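Local coordinates for insecticidal crystal protein Cry7Cal (Bacillus thuringiensis, PDB 5ZI1), which is a three-domain insecticidal delta-endotoxin, active against a locust, that probably binds receptors and, like its relatives, probably forms pores in membranes, at residues T142-F153 with M225-Y236; R527-V535 with Y546-G554. All coordinates share one frame; numbering follows the deposited sequence.

In the fold
From the N terminus, the chain first builds the helical bundle of domain I. Interaction 1 (142-153 with 225-236) belongs to that bundle and brings helix 141-165 against the end of helix 208-227 and the turns that follow it, closing a loop of 71 residues that is almost wholly helical. The chain then passes through the beta-rich middle domain before interaction 2 (527-535 with 546-554) closes a short loop of ten residues in the C-terminal beta-sandwich. The two contacts follow one another in series, neither nested nor crossed, and their centres lie about 26 Å apart. They meet where P234 CG packs against R527 NH2, 3.9 Å apart, so domain I touches the C-terminal domain directly.

Interaction 1 (T142-F153 with M225-Y236); sequences TVYAQAANLHLF and MVLDLLPLFPIY
L152 and N149 receive the F233 ring in a buried contact within the helical bundle of domain I, the pore-forming domain in delta-endotoxins. The ring is a knob in a hole that A145 and A148 complete on the same helix. A CH-pi contact settles L152 CD1 over one ring face, 3.6 Å from the centroid, while N149 OD1 lies at the ring edge. Y236 receives F153 CB over a face, again as a CH-pi contact; the two aromatic rings themselves meet obliquely, with planes at 56°.

Farther back along the helix the packing is aliphatic. A145 CB meets V226 CG1 and L229 CD1, each at 3.7 Å, and M225 crosses T142 at about a right angle. The buried T142 OG1, 3.5 Å from M225 SD, has no polar partner in the model.

Two polar links join the segments. Q146, bent at chi2, brings NE2 to M225 O in a weak hydrogen bond. N149 has CG anti to the backbone N (chi1 -178°), which carries its amide toward the tyrosine: Y236 OH donates to N149 OD1 at 2.6 Å, approaching 24° out of the carbonyl plane.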
loop_
_atom_site.group_PDB
_atom_site.type_symbol
_atom_site.label_atom_id
_atom_site.label_comp_id
_atom_site.label_asym_id
_atom_site.label_seq_id
_atom_site.Cartn_x
_atom_site.Cartn_y
_atom_site.Cartn_z
ATOM N N THR A 142 4.843 -11.124 -9.535
ATOM C CA THR A 142 3.815 -11.369 -8.522
ATOM C C THR A 142 3.893 -12.795 -7.996
ATOM O O THR A 142 3.738 -13.030 -6.790
ATOM C CB THR A 142 2.413 -11.074 -9.081
ATOM O OG1 THR A 142 2.282 -9.678 -9.336
ATOM C CG2 THR A 142 1.367 -11.449 -8.082
ATOM N N VAL A 143 4.149 -13.758 -8.879
ATOM C CA VAL A 143 4.409 -15.123 -8.418
ATOM C C VAL A 143 5.552 -15.131 -7.414
ATOM O O VAL A 143 5.481 -15.787 -6.368
ATOM C CB VAL A 143 4.705 -16.051 -9.614
ATOM C CG1 VAL A 143 5.133 -17.440 -9.132
ATOM C CG2 VAL A 143 3.477 -16.144 -10.534
ATOM N N TYR A 144 6.619 -14.391 -7.713
ATOM C CA TYR A 144 7.780 -14.367 -6.830
ATOM C C TYR A 144 7.414 -13.762 -5.481
ATOM O O TYR A 144 7.641 -14.374 -4.429
ATOM C CB TYR A 144 8.899 -13.578 -7.499
ATOM C CG TYR A 144 10.165 -13.487 -6.698
ATOM C CD1 TYR A 144 10.342 -12.487 -5.759
ATOM C CD2 TYR A 144 11.209 -14.385 -6.905
ATOM C CE1 TYR A 144 11.507 -12.388 -5.024
ATOM C CE2 TYR A 144 12.374 -14.296 -6.181
ATOM C CZ TYR A 144 12.520 -13.292 -5.242
ATOM O OH TYR A 144 13.686 -13.188 -4.526
ATOM N N ALA A 145 6.812 -12.570 -5.500
ATOM C CA ALA A 145 6.411 -11.902 -4.268
ATOM C C ALA A 145 5.534 -12.791 -3.401
ATOM O O ALA A 145 5.783 -12.934 -2.197
ATOM C CB ALA A 145 5.698 -10.597 -4.593
ATOM N N GLN A 146 4.520 -13.425 -3.997
ATOM C CA GLN A 146 3.566 -14.178 -3.184
ATOM C C GLN A 146 4.195 -15.441 -2.603
ATOM O O GLN A 146 3.908 -15.814 -1.456
ATOM C CB GLN A 146 2.321 -14.523 -4.006
ATOM C CG GLN A 146 1.557 -13.314 -4.469
ATOM C CD GLN A 146 0.704 -12.676 -3.376
ATOM O OE1 GLN A 146 0.351 -13.318 -2.390
ATOM N NE2 GLN A 146 0.356 -11.404 -3.564
ATOM N N ALA A 147 5.036 -16.124 -3.383
ATOM C CA ALA A 147 5.737 -17.293 -2.864
ATOM C C ALA A 147 6.790 -16.875 -1.852
ATOM O O ALA A 147 6.958 -17.520 -0.810
ATOM C CB ALA A 147 6.376 -18.072 -4.009
ATOM N N ALA A 148 7.509 -15.793 -2.151
ATOM C CA ALA A 148 8.431 -15.228 -1.182
ATOM C C ALA A 148 7.724 -15.021 0.144
ATOM O O ALA A 148 8.233 -15.391 1.214
ATOM C CB ALA A 148 8.990 -13.907 -1.713
ATOM N N ASN A 149 6.521 -14.453 0.080
ATOM C CA ASN A 149 5.767 -14.187 1.289
ATOM C C ASN A 149 5.507 -15.464 2.073
ATOM O O ASN A 149 5.690 -15.507 3.297
ATOM C CB ASN A 149 4.454 -13.500 0.931
ATOM C CG ASN A 149 3.667 -13.170 2.140
ATOM O OD1 ASN A 149 4.085 -12.341 2.957
ATOM N ND2 ASN A 149 2.554 -13.849 2.311
ATOM N N LEU A 150 5.077 -16.524 1.388
ATOM C CA LEU A 150 4.812 -17.776 2.094
ATOM C C LEU A 150 6.074 -18.327 2.746
ATOM O O LEU A 150 6.019 -18.867 3.854
ATOM C CB LEU A 150 4.220 -18.807 1.138
ATOM C CG LEU A 150 2.843 -18.509 0.539
ATOM C CD1 LEU A 150 2.426 -19.666 -0.348
ATOM C CD2 LEU A 150 1.810 -18.262 1.631
ATOM N N HIS A 151 7.218 -18.210 2.067
ATOM C CA HIS A 151 8.469 -18.749 2.597
ATOM C C HIS A 151 8.841 -18.054 3.896
ATOM O O HIS A 151 9.125 -18.706 4.904
ATOM C CB HIS A 151 9.584 -18.584 1.554
ATOM C CG HIS A 151 10.864 -19.284 1.909
ATOM N ND1 HIS A 151 12.065 -18.990 1.296
ATOM C CD2 HIS A 151 11.129 -20.272 2.798
ATOM C CE1 HIS A 151 13.012 -19.764 1.798
ATOM N NE2 HIS A 151 12.467 -20.556 2.704
ATOM N N LEU A 152 8.816 -16.720 3.892
ATOM C CA LEU A 152 9.147 -15.962 5.094
ATOM C C LEU A 152 8.222 -16.323 6.246
ATOM O O LEU A 152 8.668 -16.478 7.399
ATOM C CB LEU A 152 9.069 -14.464 4.798
ATOM C CG LEU A 152 10.174 -14.039 3.839
ATOM C CD1 LEU A 152 10.059 -12.577 3.495
ATOM C CD2 LEU A 152 11.494 -14.349 4.498
ATOM N N PHE A 153 6.928 -16.471 5.944
ATOM C CA PHE A 153 5.952 -16.821 6.961
ATOM C C PHE A 153 6.163 -18.237 7.467
ATOM O O PHE A 153 6.050 -18.498 8.673
ATOM C CB PHE A 153 4.542 -16.667 6.399
ATOM C CG PHE A 153 3.495 -17.282 7.260
ATOM C CD1 PHE A 153 3.245 -16.777 8.527
ATOM C CD2 PHE A 153 2.779 -18.378 6.823
ATOM C CE1 PHE A 153 2.287 -17.348 9.338
ATOM C CE2 PHE A 153 1.813 -18.949 7.633
ATOM C CZ PHE A 153 1.571 -18.435 8.889
ATOM N N MET A 225 -0.461 -6.082 -5.746
ATOM C CA MET A 225 0.004 -7.459 -5.878
ATOM C C MET A 225 1.342 -7.688 -5.180
ATOM O O MET A 225 1.547 -8.750 -4.581
ATOM C CB MET A 225 0.109 -7.852 -7.346
ATOM C CG MET A 225 -1.242 -8.228 -7.972
ATOM S SD MET A 225 -1.071 -8.893 -9.652
ATOM C CE MET A 225 -1.117 -7.366 -10.590
ATOM N N VAL A 226 2.252 -6.709 -5.228
ATOM C CA VAL A 226 3.601 -6.940 -4.730
ATOM C C VAL A 226 3.984 -6.033 -3.563
ATOM O O VAL A 226 4.331 -6.534 -2.494
ATOM C CB VAL A 226 4.620 -6.815 -5.869
ATOM C CG1 VAL A 226 6.057 -7.003 -5.316
ATOM C CG2 VAL A 226 4.306 -7.841 -6.927
ATOM N N LEU A 227 3.935 -4.705 -3.748
ATOM C CA LEU A 227 4.539 -3.816 -2.753
ATOM C C LEU A 227 3.865 -3.942 -1.388
ATOM O O LEU A 227 4.541 -3.888 -0.346
ATOM C CB LEU A 227 4.491 -2.361 -3.209
ATOM C CG LEU A 227 5.088 -2.013 -4.555
ATOM C CD1 LEU A 227 5.093 -0.483 -4.751
ATOM C CD2 LEU A 227 6.491 -2.634 -4.679
ATOM N N ASP A 228 2.536 -4.103 -1.375
ATOM C CA ASP A 228 1.808 -4.197 -0.117
ATOM C C ASP A 228 2.219 -5.421 0.693
ATOM O O ASP A 228 1.936 -5.479 1.890
ATOM C CB ASP A 228 0.291 -4.210 -0.382
ATOM C CG ASP A 228 -0.241 -2.847 -0.840
ATOM O OD1 ASP A 228 0.477 -1.828 -0.689
ATOM O OD2 ASP A 228 -1.395 -2.777 -1.342
ATOM N N LEU A 229 2.860 -6.405 0.064
ATOM C CA LEU A 229 3.422 -7.533 0.802
ATOM C C LEU A 229 4.659 -7.140 1.601
ATOM O O LEU A 229 4.894 -7.706 2.669
ATOM C CB LEU A 229 3.808 -8.661 -0.152
ATOM C CG LEU A 229 2.735 -9.541 -0.784
ATOM C CD1 LEU A 229 3.447 -10.549 -1.701
ATOM C CD2 LEU A 229 1.885 -10.248 0.269
ATOM N N LEU A 230 5.462 -6.188 1.103
ATOM C CA LEU A 230 6.820 -5.966 1.611
ATOM C C LEU A 230 6.878 -5.417 3.036
ATOM O O LEU A 230 7.811 -5.761 3.770
ATOM C CB LEU A 230 7.605 -5.042 0.673
ATOM C CG LEU A 230 7.725 -5.562 -0.765
ATOM C CD1 LEU A 230 8.523 -4.622 -1.645
ATOM C CD2 LEU A 230 8.328 -6.956 -0.800
ATOM N N PRO A 231 5.929 -4.588 3.488
ATOM C CA PRO A 231 5.965 -4.177 4.908
ATOM C C PRO A 231 5.780 -5.335 5.873
ATOM O O PRO A 231 6.220 -5.247 7.020
ATOM C CB PRO A 231 4.816 -3.168 5.020
ATOM C CG PRO A 231 4.562 -2.713 3.620
ATOM C CD PRO A 231 4.890 -3.858 2.734
ATOM N N LEU A 232 5.140 -6.421 5.453
ATOM C CA LEU A 232 4.943 -7.544 6.355
ATOM C C LEU A 232 6.212 -8.345 6.569
ATOM O O LEU A 232 6.371 -8.953 7.635
ATOM C CB LEU A 232 3.849 -8.456 5.814
ATOM C CG LEU A 232 2.478 -7.779 5.806
ATOM C CD1 LEU A 232 1.502 -8.514 4.906
ATOM C CD2 LEU A 232 1.962 -7.725 7.217
ATOM N N PHE A 233 7.104 -8.376 5.575
ATOM C CA PHE A 233 8.283 -9.239 5.637
ATOM C C PHE A 233 9.071 -9.105 6.939
ATOM O O PHE A 233 9.297 -10.133 7.596
ATOM C CB PHE A 233 9.176 -8.984 4.410
ATOM C CG PHE A 233 8.604 -9.534 3.106
ATOM C CD1 PHE A 233 7.340 -10.094 3.064
ATOM C CD2 PHE A 233 9.346 -9.491 1.938
ATOM C CE1 PHE A 233 6.826 -10.588 1.883
ATOM C CE2 PHE A 233 8.853 -9.996 0.762
ATOM C CZ PHE A 233 7.585 -10.537 0.725
ATOM N N PRO A 234 9.472 -7.915 7.391
ATOM C CA PRO A 234 10.148 -7.838 8.698
ATOM C C PRO A 234 9.257 -8.222 9.876
ATOM O O PRO A 234 9.786 -8.638 10.910
ATOM C CB PRO A 234 10.576 -6.363 8.794
ATOM C CG PRO A 234 10.340 -5.777 7.433
ATOM C CD PRO A 234 9.233 -6.569 6.843
ATOM N N ILE A 235 7.928 -8.093 9.771
ATOM C CA ILE A 235 7.082 -8.483 10.895
ATOM C C ILE A 235 7.067 -9.999 11.099
ATOM O O ILE A 235 6.751 -10.470 12.197
ATOM C CB ILE A 235 5.673 -7.887 10.700
ATOM C CG1 ILE A 235 5.764 -6.372 10.855
ATOM C CG2 ILE A 235 4.669 -8.438 11.706
ATOM C CD1 ILE A 235 4.661 -5.661 10.244
ATOM N N TYR A 236 7.466 -10.791 10.093
ATOM C CA TYR A 236 7.551 -12.225 10.334
ATOM C C TYR A 236 8.728 -12.583 11.240
ATOM O O TYR A 236 8.898 -13.764 11.574
ATOM C CB TYR A 236 7.675 -12.994 9.019
ATOM C CG TYR A 236 6.494 -12.894 8.076
ATOM C CD1 TYR A 236 5.188 -12.913 8.544
ATOM C CD2 TYR A 236 6.694 -12.778 6.710
ATOM C CE1 TYR A 236 4.125 -12.826 7.673
ATOM C CE2 TYR A 236 5.637 -12.678 5.835
ATOM C CZ TYR A 236 4.356 -12.702 6.319
ATOM O OH TYR A 236 3.302 -12.606 5.447
#

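Interaction 2 (R527-V535 with Y546-G554)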
loop_
_atom_site.group_PDB
_atom_site.type_symbol
_atom_site.label_atom_id
_atom_site.label_comp_id
_atom_site.label_asym_id
_atom_site.label_seq_id
_atom_site.Cartn_x
_atom_site.Cartn_y
_atom_site.Cartn_z
ATOM N N ARG A 527 11.731 2.534 13.813
ATOM C CA ARG A 527 12.382 1.840 12.714
ATOM C C ARG A 527 12.975 2.918 11.815
ATOM O O ARG A 527 12.229 3.678 11.180
ATOM C CB ARG A 527 11.386 0.955 11.972
ATOM C CG ARG A 527 11.930 0.301 10.719
ATOM C CD ARG A 527 10.999 -0.783 10.232
ATOM N NE ARG A 527 11.712 -1.747 9.396
ATOM C CZ ARG A 527 11.895 -1.618 8.083
ATOM N NH1 ARG A 527 11.431 -0.550 7.443
ATOM N NH2 ARG A 527 12.566 -2.554 7.413
ATOM N N TYR A 528 14.313 2.996 11.784
ATOM C CA TYR A 528 15.022 4.147 11.240
ATOM C C TYR A 528 16.211 3.699 10.396
ATOM O O TYR A 528 16.599 2.526 10.379
ATOM C CB TYR A 528 15.524 5.067 12.352
ATOM C CG TYR A 528 16.831 4.586 12.928
ATOM C CD1 TYR A 528 16.868 3.520 13.804
ATOM C CD2 TYR A 528 18.031 5.177 12.569
ATOM C CE1 TYR A 528 18.077 3.050 14.318
ATOM C CE2 TYR A 528 19.236 4.719 13.066
ATOM C CZ TYR A 528 19.254 3.657 13.951
ATOM O OH TYR A 528 20.452 3.195 14.470
ATOM N N ALA A 529 16.798 4.670 9.700
ATOM C CA ALA A 529 18.026 4.492 8.953
ATOM C C ALA A 529 18.812 5.787 9.058
ATOM O O ALA A 529 18.220 6.868 9.141
ATOM C CB ALA A 529 17.762 4.143 7.485
ATOM N N ALA A 530 20.145 5.674 9.085
ATOM C CA ALA A 530 20.962 6.860 9.290
ATOM C C ALA A 530 22.340 6.625 8.697
ATOM O O ALA A 530 22.831 5.495 8.672
ATOM C CB ALA A 530 21.074 7.221 10.781
ATOM N N THR A 531 22.942 7.715 8.213
ATOM C CA THR A 531 24.289 7.748 7.659
ATOM C C THR A 531 25.333 8.162 8.685
ATOM O O THR A 531 26.525 8.219 8.352
ATOM C CB THR A 531 24.353 8.716 6.479
ATOM O OG1 THR A 531 23.870 9.995 6.899
ATOM C CG2 THR A 531 23.502 8.216 5.312
ATOM N N GLY A 532 24.912 8.471 9.911
ATOM C CA GLY A 532 25.832 8.851 10.964
ATOM C C GLY A 532 25.173 8.646 12.308
ATOM O O GLY A 532 24.022 8.212 12.404
ATOM N N ASP A 533 25.917 8.993 13.347
ATOM C CA ASP A 533 25.512 8.775 14.727
ATOM C C ASP A 533 24.738 9.980 15.248
ATOM O O ASP A 533 24.934 11.112 14.797
ATOM C CB ASP A 533 26.746 8.532 15.620
ATOM C CG ASP A 533 27.765 7.563 14.993
ATOM O OD1 ASP A 533 27.368 6.663 14.211
ATOM O OD2 ASP A 533 28.973 7.688 15.298
ATOM N N GLY A 534 23.885 9.738 16.233
ATOM C CA GLY A 534 23.243 10.849 16.909
ATOM C C GLY A 534 22.355 10.394 18.041
ATOM O O GLY A 534 22.427 9.245 18.485
ATOM N N VAL A 535 21.489 11.313 18.486
ATOM C CA VAL A 535 20.655 11.119 19.665
ATOM C C VAL A 535 19.221 11.501 19.322
ATOM O O VAL A 535 18.976 12.568 18.749
ATOM C CB VAL A 535 21.178 11.940 20.863
ATOM C CG1 VAL A 535 20.216 11.867 22.021
ATOM C CG2 VAL A 535 22.543 11.428 21.290
ATOM N N TYR A 546 20.905 7.319 22.211
ATOM C CA TYR A 546 21.931 7.383 21.177
ATOM C C TYR A 546 21.710 6.294 20.130
ATOM O O TYR A 546 21.419 5.144 20.472
ATOM C CB TYR A 546 23.303 7.227 21.835
ATOM C CG TYR A 546 24.512 7.128 20.927
ATOM C CD1 TYR A 546 25.127 8.270 20.435
ATOM C CD2 TYR A 546 25.083 5.893 20.622
ATOM C CE1 TYR A 546 26.259 8.191 19.621
ATOM C CE2 TYR A 546 26.227 5.802 19.820
ATOM C CZ TYR A 546 26.809 6.959 19.322
ATOM O OH TYR A 546 27.937 6.899 18.523
ATOM N N PHE A 547 21.838 6.654 18.843
ATOM C CA PHE A 547 21.781 5.686 17.747
ATOM C C PHE A 547 23.027 5.753 16.874
ATOM O O PHE A 547 23.637 6.813 16.712
ATOM C CB PHE A 547 20.562 5.895 16.831
ATOM C CG PHE A 547 20.542 7.231 16.148
ATOM C CD1 PHE A 547 21.140 7.412 14.914
ATOM C CD2 PHE A 547 19.945 8.318 16.758
ATOM C CE1 PHE A 547 21.148 8.664 14.309
ATOM C CE2 PHE A 547 19.938 9.562 16.158
ATOM C CZ PHE A 547 20.532 9.737 14.932
ATOM N N THR A 548 23.347 4.626 16.244
ATOM C CA THR A 548 24.485 4.529 15.336
ATOM C C THR A 548 24.027 4.458 13.883
ATOM O O THR A 548 22.846 4.263 13.574
ATOM C CB THR A 548 25.340 3.305 15.652
ATOM O OG1 THR A 548 24.518 2.135 15.536
ATOM C CG2 THR A 548 25.947 3.400 17.073
ATOM N N ALA A 549 25.005 4.606 12.990
ATOM C CA ALA A 549 24.749 4.582 11.560
ATOM C C ALA A 549 24.297 3.202 11.118
ATOM O O ALA A 549 24.683 2.182 11.688
ATOM C CB ALA A 549 26.000 4.983 10.787
ATOM N N THR A 550 23.439 3.178 10.106
ATOM C CA THR A 550 23.041 1.923 9.493
ATOM C C THR A 550 23.498 1.794 8.049
ATOM O O THR A 550 23.365 0.714 7.473
ATOM C CB THR A 550 21.516 1.764 9.562
ATOM O OG1 THR A 550 20.899 2.738 8.706
ATOM C CG2 THR A 550 21.046 1.961 11.009
ATOM N N MET A 551 24.053 2.848 7.466
ATOM C CA MET A 551 24.310 2.900 6.037
ATOM C C MET A 551 25.287 4.031 5.779
ATOM O O MET A 551 25.491 4.903 6.630
ATOM C CB MET A 551 23.021 3.134 5.248
ATOM C CG MET A 551 22.256 4.339 5.748
ATOM S SD MET A 551 20.766 4.740 4.809
ATOM C CE MET A 551 21.483 4.971 3.180
ATOM N N LYS A 552 25.887 4.005 4.592
ATOM C CA LYS A 552 26.760 5.071 4.127
ATOM C C LYS A 552 25.964 5.986 3.206
ATOM O O LYS A 552 25.014 5.555 2.553
ATOM C CB LYS A 552 27.985 4.508 3.395
ATOM C CG LYS A 552 28.838 3.560 4.231
ATOM C CD LYS A 552 30.010 3.003 3.420
ATOM C CE LYS A 552 31.356 3.584 3.876
ATOM N NZ LYS A 552 32.387 3.543 2.788
ATOM N N GLU A 553 26.347 7.258 3.174
ATOM C CA GLU A 553 25.603 8.220 2.382
ATOM C C GLU A 553 25.531 7.768 0.934
ATOM O O GLU A 553 26.499 7.242 0.380
ATOM C CB GLU A 553 26.238 9.603 2.464
ATOM C CG GLU A 553 25.340 10.682 1.876
ATOM C CD GLU A 553 26.006 12.043 1.859
ATOM O OE1 GLU A 553 25.683 12.845 0.951
ATOM O OE2 GLU A 553 26.857 12.306 2.746
ATOM N N GLY A 554 24.357 7.941 0.337
ATOM C CA GLY A 554 24.113 7.573 -1.040
ATOM C C GLY A 554 23.609 6.166 -1.283
ATOM O O GLY A 554 22.766 5.962 -2.159
HETATM O O HOH W 1 28.185 4.514 13.296
#
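F547 packs its ring against the backbone of G534, and this is the dense end of the contact. G534 CA makes a CH-pi contact over the ring, 3.8 Å from the centroid, and G534 O lies over the same face near the rim. With CG between the backbone N and the carbonyl carbon (chi1 61°), the phenyl group folds over G534 of the paired strand, while A530 CB, from the end of strand 521-530, touches it at CE1. The Y528 ring meets it obliquely, planes at 65°, and Y528 OH donates to T548 O at 2.8 Å, in the carbonyl plane on a lone pair. I590 and L562 add to the packing round F547.

Two backbone hydrogen bonds, G534 N to F547 O and F547 N to G534 O, join the strands. Beyond them, T550 grips A530 twice: its N donates to A530 O at 2.8 Å, and its OG1 accepts from A530 N at 3.1 Å while also bonding K558 O.

The outer side is looser. D533 OD1 reaches A549 N through a weak bond of 3.4 Å, supplemented by a water between the same two atoms. The Y546 side chain lies aslant D533, with V535 CG2 at its ring edge.

The G534-F547 (hydrogen-bonded) and V535-Y546 (non-hydrogen-bonded) pairs belong to the antiparallel beta hairpin of strands 534-538 and 545-547, the latter outermost in its sheet, in the C-terminal beta-sandwich, domain III of three-domain Cry toxins.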